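Side-chain contact in putative polyketide synthase (Brevibacillus brevis, PDB 6HP2), which probably methylates oxygen on polyketide intermediates as the S-adenosylmethionine-dependent O-methyltransferase domain of a trans-AT synthase thought to help make bacillaene: residues Gln256-Leu261 / Asp267-Thr272. Sequence-based numbering, arbitrary orientation.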
loop_
_atom_site.group_PDB
_atom_site.type_symbol
_atom_site.label_atom_id
_atom_site.label_comp_id
_atom_site.label_asym_id
_atom_site.label_seq_id
_atom_site.Cartn_x
_atom_site.Cartn_y
_atom_site.Cartn_z
ATOM N N GLN A 256 -19.326 10.578 16.465
ATOM C CA GLN A 256 -20.779 10.656 16.558
ATOM C C GLN A 256 -21.442 9.971 15.372
ATOM O O GLN A 256 -22.401 9.197 15.534
ATOM C CB GLN A 256 -21.218 12.121 16.630
ATOM C CG GLN A 256 -21.076 12.754 17.999
ATOM C CD GLN A 256 -22.145 12.273 18.966
ATOM O OE1 GLN A 256 -23.342 12.443 18.726
ATOM N NE2 GLN A 256 -21.716 11.661 20.064
ATOM N N TYR A 257 -20.948 10.251 14.165
ATOM C CA TYR A 257 -21.592 9.748 12.960
ATOM C C TYR A 257 -21.692 8.230 12.987
ATOM O O TYR A 257 -22.773 7.672 12.785
ATOM C CB TYR A 257 -20.829 10.213 11.711
ATOM C CG TYR A 257 -21.350 9.590 10.421
ATOM C CD1 TYR A 257 -22.596 9.900 9.948
ATOM C CD2 TYR A 257 -20.558 8.710 9.671
ATOM C CE1 TYR A 257 -23.092 9.331 8.782
ATOM C CE2 TYR A 257 -21.020 8.154 8.503
ATOM C CZ TYR A 257 -22.317 8.459 8.068
ATOM O OH TYR A 257 -22.826 7.910 6.905
ATOM N N ILE A 258 -20.582 7.540 13.258
ATOM C CA ILE A 258 -20.592 6.094 13.132
ATOM C C ILE A 258 -21.404 5.432 14.240
ATOM O O ILE A 258 -21.813 4.279 14.083
ATOM C CB ILE A 258 -19.162 5.518 13.086
ATOM C CG1 ILE A 258 -18.433 5.783 14.383
ATOM C CG2 ILE A 258 -18.367 6.109 11.872
ATOM C CD1 ILE A 258 -17.151 4.980 14.505
ATOM N N LYS A 259 -21.670 6.130 15.346
ATOM C CA LYS A 259 -22.555 5.576 16.373
ATOM C C LYS A 259 -24.015 5.533 15.937
ATOM O O LYS A 259 -24.863 4.958 16.658
ATOM C CB LYS A 259 -22.458 6.389 17.665
ATOM C CG LYS A 259 -21.140 6.253 18.395
ATOM C CD LYS A 259 -21.393 6.341 19.909
ATOM C CE LYS A 259 -20.309 7.138 20.610
ATOM N NZ LYS A 259 -20.397 8.582 20.262
ATOM N N HIS A 260 -24.347 6.198 14.829
ATOM C CA HIS A 260 -25.675 6.122 14.234
ATOM C C HIS A 260 -25.719 5.188 13.033
ATOM O O HIS A 260 -26.639 5.281 12.218
ATOM C CB HIS A 260 -26.139 7.513 13.829
ATOM C CG HIS A 260 -26.403 8.416 14.989
ATOM N ND1 HIS A 260 -25.401 9.116 15.631
ATOM C CD2 HIS A 260 -27.556 8.726 15.633
ATOM C CE1 HIS A 260 -25.932 9.829 16.612
ATOM N NE2 HIS A 260 -27.236 9.612 16.634
ATOM N N LEU A 261 -24.731 4.306 12.904
ATOM C CA LEU A 261 -24.645 3.298 11.858
ATOM C C LEU A 261 -24.731 1.917 12.491
ATOM O O LEU A 261 -24.394 1.745 13.675
ATOM C CB LEU A 261 -23.327 3.396 11.069
ATOM C CG LEU A 261 -23.051 4.743 10.435
ATOM C CD1 LEU A 261 -21.710 4.708 9.694
ATOM C CD2 LEU A 261 -24.198 5.125 9.512
ATOM N N ASP A 267 -18.109 -1.394 12.988
ATOM C CA ASP A 267 -16.932 -2.140 13.418
ATOM C C ASP A 267 -15.805 -2.059 12.396
ATOM O O ASP A 267 -14.631 -2.018 12.773
ATOM C CB ASP A 267 -17.304 -3.600 13.675
ATOM C CG ASP A 267 -18.064 -3.790 14.972
ATOM O OD1 ASP A 267 -17.830 -2.999 15.915
ATOM O OD2 ASP A 267 -18.896 -4.728 15.047
ATOM N N LEU A 268 -16.132 -2.048 11.101
ATOM C CA LEU A 268 -15.096 -2.085 10.081
ATOM C C LEU A 268 -14.380 -0.745 9.914
ATOM O O LEU A 268 -13.204 -0.723 9.524
ATOM C CB LEU A 268 -15.688 -2.518 8.740
ATOM C CG LEU A 268 -16.766 -1.667 8.068
ATOM C CD1 LEU A 268 -16.186 -0.456 7.424
ATOM C CD2 LEU A 268 -17.569 -2.500 7.024
ATOM N N TYR A 269 -15.051 0.372 10.209
ATOM C CA TYR A 269 -14.444 1.688 10.042
ATOM C C TYR A 269 -13.677 2.159 11.275
ATOM O O TYR A 269 -12.927 3.157 11.197
ATOM C CB TYR A 269 -15.512 2.740 9.693
ATOM C CG TYR A 269 -14.937 3.959 9.009
ATOM C CD1 TYR A 269 -14.580 3.925 7.684
ATOM C CD2 TYR A 269 -14.738 5.119 9.697
ATOM C CE1 TYR A 269 -14.000 5.030 7.063
ATOM C CE2 TYR A 269 -14.173 6.214 9.106
ATOM C CZ TYR A 269 -13.837 6.165 7.752
ATOM O OH TYR A 269 -13.283 7.248 7.123
ATOM N N ILE A 270 -13.792 1.443 12.388
ATOM C CA ILE A 270 -13.195 1.927 13.621
ATOM C C ILE A 270 -11.680 1.939 13.494
ATOM O O ILE A 270 -11.012 2.765 14.125
ATOM C CB ILE A 270 -13.655 1.076 14.820
ATOM C CG1 ILE A 270 -13.209 1.714 16.139
ATOM C CG2 ILE A 270 -13.074 -0.337 14.725
ATOM C CD1 ILE A 270 -13.768 3.097 16.381
ATOM N N ASN A 271 -11.110 1.014 12.703
ATOM C CA ASN A 271 -9.670 0.980 12.501
ATOM C C ASN A 271 -9.201 2.238 11.781
ATOM O O ASN A 271 -8.084 2.734 12.025
ATOM C CB ASN A 271 -9.279 -0.259 11.699
ATOM C CG ASN A 271 -9.534 -1.535 12.450
ATOM O OD1 ASN A 271 -10.119 -1.522 13.531
ATOM N ND2 ASN A 271 -9.101 -2.656 11.880
ATOM N N THR A 272 -10.003 2.708 10.804
ATOM C CA THR A 272 -9.662 3.946 10.104
ATOM C C THR A 272 -9.693 5.116 11.063
ATOM O O THR A 272 -8.804 5.963 11.057
ATOM C CB THR A 272 -10.634 4.178 8.946
ATOM O OG1 THR A 272 -10.522 3.097 8.033
ATOM C CG2 THR A 272 -10.330 5.491 8.262
#
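The phenol ring of Tyr-269 meets Ile-258 obliquely: the CG2 methyl lies 4.3 Å from Tyr-269 CD2. One face of the same ring is occupied from within its own helix by Thr-272, whose CB sits over the ring centre, 3.8 Å above the plane. Helix 59-64 packs against both segments, Met-59 and Ser-60 touching Tyr-269, Ser-60 and the cation-pi partner Arg-61 meeting Tyr-257. The imidazole of His-260 is engaged at its edge, where ND1 donates to Gln-256 O at 3.0 Å with an N-H...O angle of 162°; the acceptor lies in the ring plane, while the donor stands above the carbonyl plane.

Ile-258 serves two neighbours with its two branches. CG2 goes to the tyrosine, whereas the other branch, extended with CD1 anti to CA (chi2 167°), runs on until Ile-258 CD1 reaches Ile-270 CD1 at 4.3 Å, methyl against methyl. No hydrogen bond crosses the contact; both touches are apolar and loose, and 105 Å² is buried in all.

The side chain of Tyr-269 is about 13 Å from bound S-adenosyl-L-homocysteine, so the contact lies away from the cofactor pocket. A type I beta turn from Ile-258 to Leu-261, closed by the hydrogen bond from Leu-261 N to Ile-258 O (3.1 Å), begins the link to helix 263-281. The arrangement is a roughly antiparallel helical hairpin, in which short helix 254-258 packs by Ile-258 against the first half of helix 263-281, beside the Rossmann-like methyltransferase core.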